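Local structure of transcriptional regulator, LYSR family (Neisseria meningitidis, 4AB5) at residues G84-A87 against P88-L92; T160-P163 against Y164-G168; L198-F201 against C202-I205. The protein probably activates or represses methionine-biosynthesis genes as a MetR-like LysR-family regulator, here represented by its C-terminal regulatory domain. All blocks are in the same frame, centred on the assembly; numbering follows the deposited sequence.

Interaction 1: residues G84-A87 against P88-L92; sequences GICA and PDHPL
Cys86 lays its side chain alongside that of His90, four residues on, where the chain leaves a β strand and turns back on itself. Its CB lies 3.9 Å from His90 CB, and the sulfur carries the contact on toward Leu92, with SG of Cys86 4.4 Å from CB of Leu92. The sulfur can reach both residues because it sits between the backbone N and the carbonyl carbon (chi1 71°), on the side to which the chain returns. It approaches the imidazole obliquely, 47° off the ring normal and 5.1 Å from Cys86 SG to the ring centroid, so this is a loose sulfur-aromatic approach and no stack. CG of His90 lies opposite the backbone N (chi1 -163°), which sets the ring beside Cys86, and Leu92 N lies in plane at the ring's edge. A water lies between Ala87 and His90: it accepts from Ala87 N at 3.1 Å and, only weakly, from His90 ND1 at 3.4 Å. The turn thus illustrates how a strand exit can be packed with sulfur and small apolar groups, with one bridging water and no clear direct hydrogen bond. Cys86 rests on Val171 of strand 171-189, and strand 72-86 runs antiparallel to that strand and to strand 154-157, while Ile85 touches Ile144 and Val147 of helix 140-148. Beyond the turn, Leu92 O accepts a hydrogen bond from the indole of Trp98, joining the loop to the short strand 97-98 of the LysR substrate-binding domain.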
# COMPACT_ATOMS: atom_id res chain seq x y z
N GLY B 84 19.65 -3.07 3.37
CA GLY B 84 19.27 -2.73 4.73
C GLY B 84 19.11 -1.23 4.82
O GLY B 84 19.92 -0.49 4.25
N ILE B 85 18.04 -0.76 5.47
CA ILE B 85 17.79 0.67 5.65
C ILE B 85 17.72 1.05 7.11
O ILE B 85 17.12 0.33 7.91
CB ILE B 85 16.60 1.24 4.82
CG1 ILE B 85 15.25 0.56 5.16
CG2 ILE B 85 16.92 1.20 3.33
CD1 ILE B 85 13.98 1.40 4.88
N CYS B 86 18.36 2.16 7.45
CA CYS B 86 18.37 2.76 8.79
C CYS B 86 18.33 4.29 8.64
O CYS B 86 18.54 4.79 7.54
CB CYS B 86 19.56 2.29 9.63
SG CYS B 86 21.16 2.95 9.10
N ALA B 87 18.05 5.02 9.72
CA ALA B 87 18.03 6.48 9.70
C ALA B 87 19.48 6.97 9.56
O ALA B 87 20.39 6.26 10.01
CB ALA B 87 17.42 7.02 10.98
N PRO B 88 19.75 8.14 8.93
CA PRO B 88 21.15 8.60 8.80
C PRO B 88 21.95 8.70 10.11
O PRO B 88 23.16 8.53 10.09
CB PRO B 88 21.01 9.96 8.11
CG PRO B 88 19.70 9.88 7.39
CD PRO B 88 18.82 9.11 8.31
N ASP B 89 21.25 8.95 11.24
CA ASP B 89 21.75 9.09 12.62
C ASP B 89 22.13 7.76 13.25
O ASP B 89 23.14 7.69 13.95
CB ASP B 89 20.67 9.75 13.52
CG ASP B 89 20.59 11.26 13.47
OD1 ASP B 89 21.55 11.91 12.99
OD2 ASP B 89 19.58 11.81 13.97
N HIS B 90 21.27 6.73 13.08
CA HIS B 90 21.40 5.36 13.60
C HIS B 90 22.85 4.83 13.65
O HIS B 90 23.57 4.99 12.67
CB HIS B 90 20.50 4.39 12.78
CG HIS B 90 20.24 3.07 13.45
ND1 HIS B 90 19.01 2.79 14.02
CD2 HIS B 90 21.05 2.01 13.63
CE1 HIS B 90 19.12 1.57 14.54
NE2 HIS B 90 20.34 1.07 14.33
N PRO B 91 23.26 4.16 14.76
CA PRO B 91 24.62 3.59 14.84
C PRO B 91 25.04 2.68 13.69
O PRO B 91 26.21 2.67 13.32
CB PRO B 91 24.59 2.83 16.17
CG PRO B 91 23.59 3.57 16.99
CD PRO B 91 22.52 3.93 16.02
N LEU B 92 24.08 1.92 13.11
CA LEU B 92 24.35 1.00 11.99
C LEU B 92 24.79 1.68 10.69
O LEU B 92 25.34 1.00 9.82
CB LEU B 92 23.18 0.04 11.74
CG LEU B 92 22.96 -1.07 12.77
CD1 LEU B 92 21.63 -1.74 12.53
CD2 LEU B 92 24.09 -2.11 12.73
O HOH W 1 16.49 3.67 11.97

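Interaction 2: residues T160-P163 against Y164-G168; sequences TVMP and YLEKG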
# COMPACT_ATOMS: atom_id res chain seq x y z
N THR B 160 13.11 0.06 -4.64
CA THR B 160 12.05 0.63 -3.79
C THR B 160 12.62 1.77 -2.92
O THR B 160 11.96 2.79 -2.74
CB THR B 160 11.47 -0.46 -2.85
OG1 THR B 160 11.39 -1.72 -3.51
CG2 THR B 160 10.11 -0.08 -2.30
N VAL B 161 13.80 1.53 -2.34
CA VAL B 161 14.54 2.40 -1.42
C VAL B 161 15.04 3.69 -2.10
O VAL B 161 15.00 4.75 -1.47
CB VAL B 161 15.67 1.56 -0.75
CG1 VAL B 161 16.74 2.43 -0.09
CG2 VAL B 161 15.09 0.58 0.26
N MSE B 162 15.52 3.58 -3.35
CA MSE B 162 16.09 4.68 -4.14
C MSE B 162 15.39 6.07 -4.09
O MSE B 162 16.10 7.02 -3.76
CB MSE B 162 16.46 4.23 -5.56
CG MSE B 162 17.64 4.99 -6.15
SE MSE B 162 17.31 5.51 -8.02
CE MSE B 162 15.62 6.60 -7.79
N PRO B 163 14.04 6.24 -4.30
CA PRO B 163 13.46 7.61 -4.17
C PRO B 163 13.58 8.24 -2.78
O PRO B 163 13.64 9.46 -2.67
CB PRO B 163 11.98 7.40 -4.52
CG PRO B 163 11.92 6.13 -5.25
CD PRO B 163 13.01 5.27 -4.72
N TYR B 164 13.63 7.42 -1.73
CA TYR B 164 13.71 7.87 -0.33
C TYR B 164 15.11 8.28 0.13
O TYR B 164 15.23 9.03 1.11
CB TYR B 164 13.05 6.85 0.60
CG TYR B 164 11.65 6.49 0.14
CD1 TYR B 164 10.59 7.37 0.32
CD2 TYR B 164 11.40 5.30 -0.53
CE1 TYR B 164 9.30 7.05 -0.10
CE2 TYR B 164 10.12 4.96 -0.96
CZ TYR B 164 9.07 5.84 -0.74
OH TYR B 164 7.81 5.53 -1.18
N LEU B 165 16.16 7.83 -0.57
CA LEU B 165 17.55 8.18 -0.29
C LEU B 165 17.77 9.63 -0.71
O LEU B 165 18.50 10.37 -0.05
CB LEU B 165 18.53 7.26 -1.04
CG LEU B 165 18.43 5.76 -0.77
CD1 LEU B 165 19.09 4.98 -1.87
CD2 LEU B 165 19.02 5.39 0.57
N GLU B 166 17.10 10.02 -1.81
CA GLU B 166 17.13 11.37 -2.40
C GLU B 166 16.51 12.40 -1.45
O GLU B 166 17.00 13.52 -1.36
CB GLU B 166 16.38 11.37 -3.75
CG GLU B 166 16.86 10.31 -4.74
CD GLU B 166 16.16 10.25 -6.09
OE1 GLU B 166 14.96 10.60 -6.17
OE2 GLU B 166 16.82 9.81 -7.06
N LYS B 167 15.46 11.99 -0.70
CA LYS B 167 14.74 12.82 0.26
C LYS B 167 15.44 12.89 1.64
O LYS B 167 15.02 13.65 2.50
CB LYS B 167 13.27 12.35 0.39
CG LYS B 167 12.56 12.19 -0.96
CD LYS B 167 11.05 12.12 -0.83
CE LYS B 167 10.40 11.67 -2.12
NZ LYS B 167 10.39 10.19 -2.26
N GLY B 168 16.50 12.10 1.81
CA GLY B 168 17.30 12.05 3.03
C GLY B 168 16.69 11.31 4.21
O GLY B 168 17.23 11.37 5.32
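The backbone of 160-168 is a helix that loosens at a proline: Pro163 has no N-H to give to the turn before, Tyr164 N and Leu165 N bond only weakly to Val161 O, Leu165 N also reaches Met162 O at 3.3 Å from above the carbonyl plane, and Gly168, at positive phi, closes a Schellman motif. Thr160 O lies too far from Tyr164 N for the usual helical bond, and the tyrosine ring meets this oxygen instead. The ring comes edge on, near its own plane, with CE2 of Tyr164 3.4 Å from O of Thr160. On another face of the helix Val161 CG1 touches Leu165 CG at 3.8 Å. Selenomethionine Met162 is bent at chi2 and chi3, which brings its CE to 3.5 Å from Glu166 OE2, a methyl beside one carboxylate oxygen. Lys167 runs extended until its last torsion (chi4 84°), which turns NZ back to a weak bond of 3.4 Å with Pro163 O. Val161 packs on Val83 and, with Leu165, on His172, and Tyr164 leans on Ile141 and Ile144 of helix 140-148. The chemistry implies an end to the helix where weak i to i-3 and i to i-4 amide bonds, one clearer bond from Leu165 N to Met162 O and a ring-edge contact replace the regular pattern, beside a lysine whose positive charge would probably be favoured near the carbonyls of a helix C-terminus.

Interaction 3: residues L198-F201 against C202-I205; sequences LNNF and CQII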
# COMPACT_ATOMS: atom_id res chain seq x y z
N LEU B 198 -0.12 -15.31 -21.54
CA LEU B 198 0.60 -15.64 -20.31
C LEU B 198 2.07 -15.32 -20.51
O LEU B 198 2.66 -14.63 -19.69
CB LEU B 198 0.42 -17.12 -19.92
CG LEU B 198 -0.96 -17.57 -19.46
CD1 LEU B 198 -0.96 -19.03 -19.12
CD2 LEU B 198 -1.43 -16.77 -18.23
N ASN B 199 2.63 -15.77 -21.64
CA ASN B 199 4.00 -15.53 -22.03
C ASN B 199 4.24 -14.05 -22.28
O ASN B 199 5.28 -13.53 -21.86
CB ASN B 199 4.36 -16.36 -23.26
CG ASN B 199 5.60 -17.18 -23.10
OD1 ASN B 199 6.61 -16.94 -23.76
ND2 ASN B 199 5.62 -18.06 -22.11
N ASN B 200 3.27 -13.36 -22.92
CA ASN B 200 3.37 -11.94 -23.21
C ASN B 200 3.26 -11.09 -21.93
O ASN B 200 3.89 -10.04 -21.86
CB ASN B 200 2.39 -11.52 -24.30
CG ASN B 200 2.53 -10.09 -24.72
OD1 ASN B 200 3.57 -9.62 -25.21
ND2 ASN B 200 1.50 -9.34 -24.44
N PHE B 201 2.52 -11.57 -20.91
CA PHE B 201 2.44 -10.84 -19.63
C PHE B 201 3.80 -10.83 -18.93
O PHE B 201 4.18 -9.82 -18.34
CB PHE B 201 1.36 -11.42 -18.70
CG PHE B 201 1.12 -10.59 -17.46
CD1 PHE B 201 0.68 -9.27 -17.56
CD2 PHE B 201 1.33 -11.12 -16.20
CE1 PHE B 201 0.46 -8.51 -16.41
CE2 PHE B 201 1.11 -10.36 -15.04
CZ PHE B 201 0.68 -9.05 -15.15
N CYS B 202 4.56 -11.94 -19.05
CA CYS B 202 5.89 -12.07 -18.47
C CYS B 202 6.91 -11.21 -19.19
O CYS B 202 7.77 -10.61 -18.53
CB CYS B 202 6.33 -13.53 -18.43
SG CYS B 202 5.20 -14.59 -17.51
N GLN B 203 6.80 -11.10 -20.53
CA GLN B 203 7.70 -10.23 -21.28
C GLN B 203 7.42 -8.74 -21.03
O GLN B 203 8.36 -7.96 -21.05
CB GLN B 203 7.85 -10.61 -22.77
CG GLN B 203 6.63 -10.43 -23.65
CD GLN B 203 6.87 -10.96 -25.05
OE1 GLN B 203 7.75 -10.51 -25.78
NE2 GLN B 203 6.06 -11.94 -25.45
N ILE B 204 6.15 -8.39 -20.68
CA ILE B 204 5.73 -7.03 -20.31
C ILE B 204 6.37 -6.69 -18.96
O ILE B 204 6.98 -5.63 -18.84
CB ILE B 204 4.18 -6.87 -20.33
CG1 ILE B 204 3.64 -6.78 -21.78
CG2 ILE B 204 3.70 -5.65 -19.50
CD1 ILE B 204 2.08 -7.05 -21.95
N ILE B 205 6.27 -7.61 -17.96
CA ILE B 205 6.86 -7.46 -16.62
C ILE B 205 8.38 -7.20 -16.74
O ILE B 205 8.90 -6.29 -16.09
CB ILE B 205 6.56 -8.70 -15.72
CG1 ILE B 205 5.07 -8.77 -15.28
CG2 ILE B 205 7.50 -8.77 -14.51
CD1 ILE B 205 4.65 -10.21 -14.66
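Cys202 begins the second half of this helical stretch by turning back on Leu198, its sulfur beside the backbone N (chi1 -58°) and SG of Cys202 3.3 Å from O of Leu198, the same oxygen to which Cys202 N bonds weakly. Gln203 follows with a regular bond from its N to Asn199 O at 3.2 Å. Its side chain takes the less common torsion that puts CG between the backbone N and the carbonyl carbon (chi1 68°), and this folds the extended chain back over the preceding turn, so that NE2 of Gln203 ends 3.5 Å from CA of Asn200. Ile204 bonds through its N to Asn200 O at 3.0 Å, and its side chain runs back beside that same carbonyl. Ile205 completes the series: its N meets Phe201 O at 3.1 Å with a nearly straight N-H (161°), and its side chain lies against the phenyl ring, CG1 over one face toward the rim and CD1 of Ile205 3.6 Å from CE2 of Phe201. The stretch is a textbook case of a helix with one apolar flank, Leu198, Phe201, Cys202 and Ile205. That flank lies on strands of the main sheet, Leu198 and Phe201 on Leu10, Cys202 on Gln75 and Ala186, and Ile205 on Leu77, while Phe201 makes an edge-to-face pair with Phe30 of helix 20-33, which also receives Ile205 through Leu23.

How the interactions relate
Interactions 1 and 2 belong together: their centres are 13 Å apart, Ile85 CG2 meets Val161 CG2 at 3.6 Å, and Pro88 CG approaches the backbone of Gly168. Interaction 3 lies far off, its centre 38 Å from that of interaction 1, on the opposite side of the chain's centre, yet strand 72-86 links them, ending in interaction 1 and passing beneath the helix of interaction 3. This suits the two-lobed periplasmic-binding-protein fold. Interaction 3 is buried and keeps largely regular helical bonds. Interaction 1 is largely buried too, but is a turn lacking clear direct hydrogen bonds, while interaction 2, partly buried, brings charged side chains to a weakly bonded helix end.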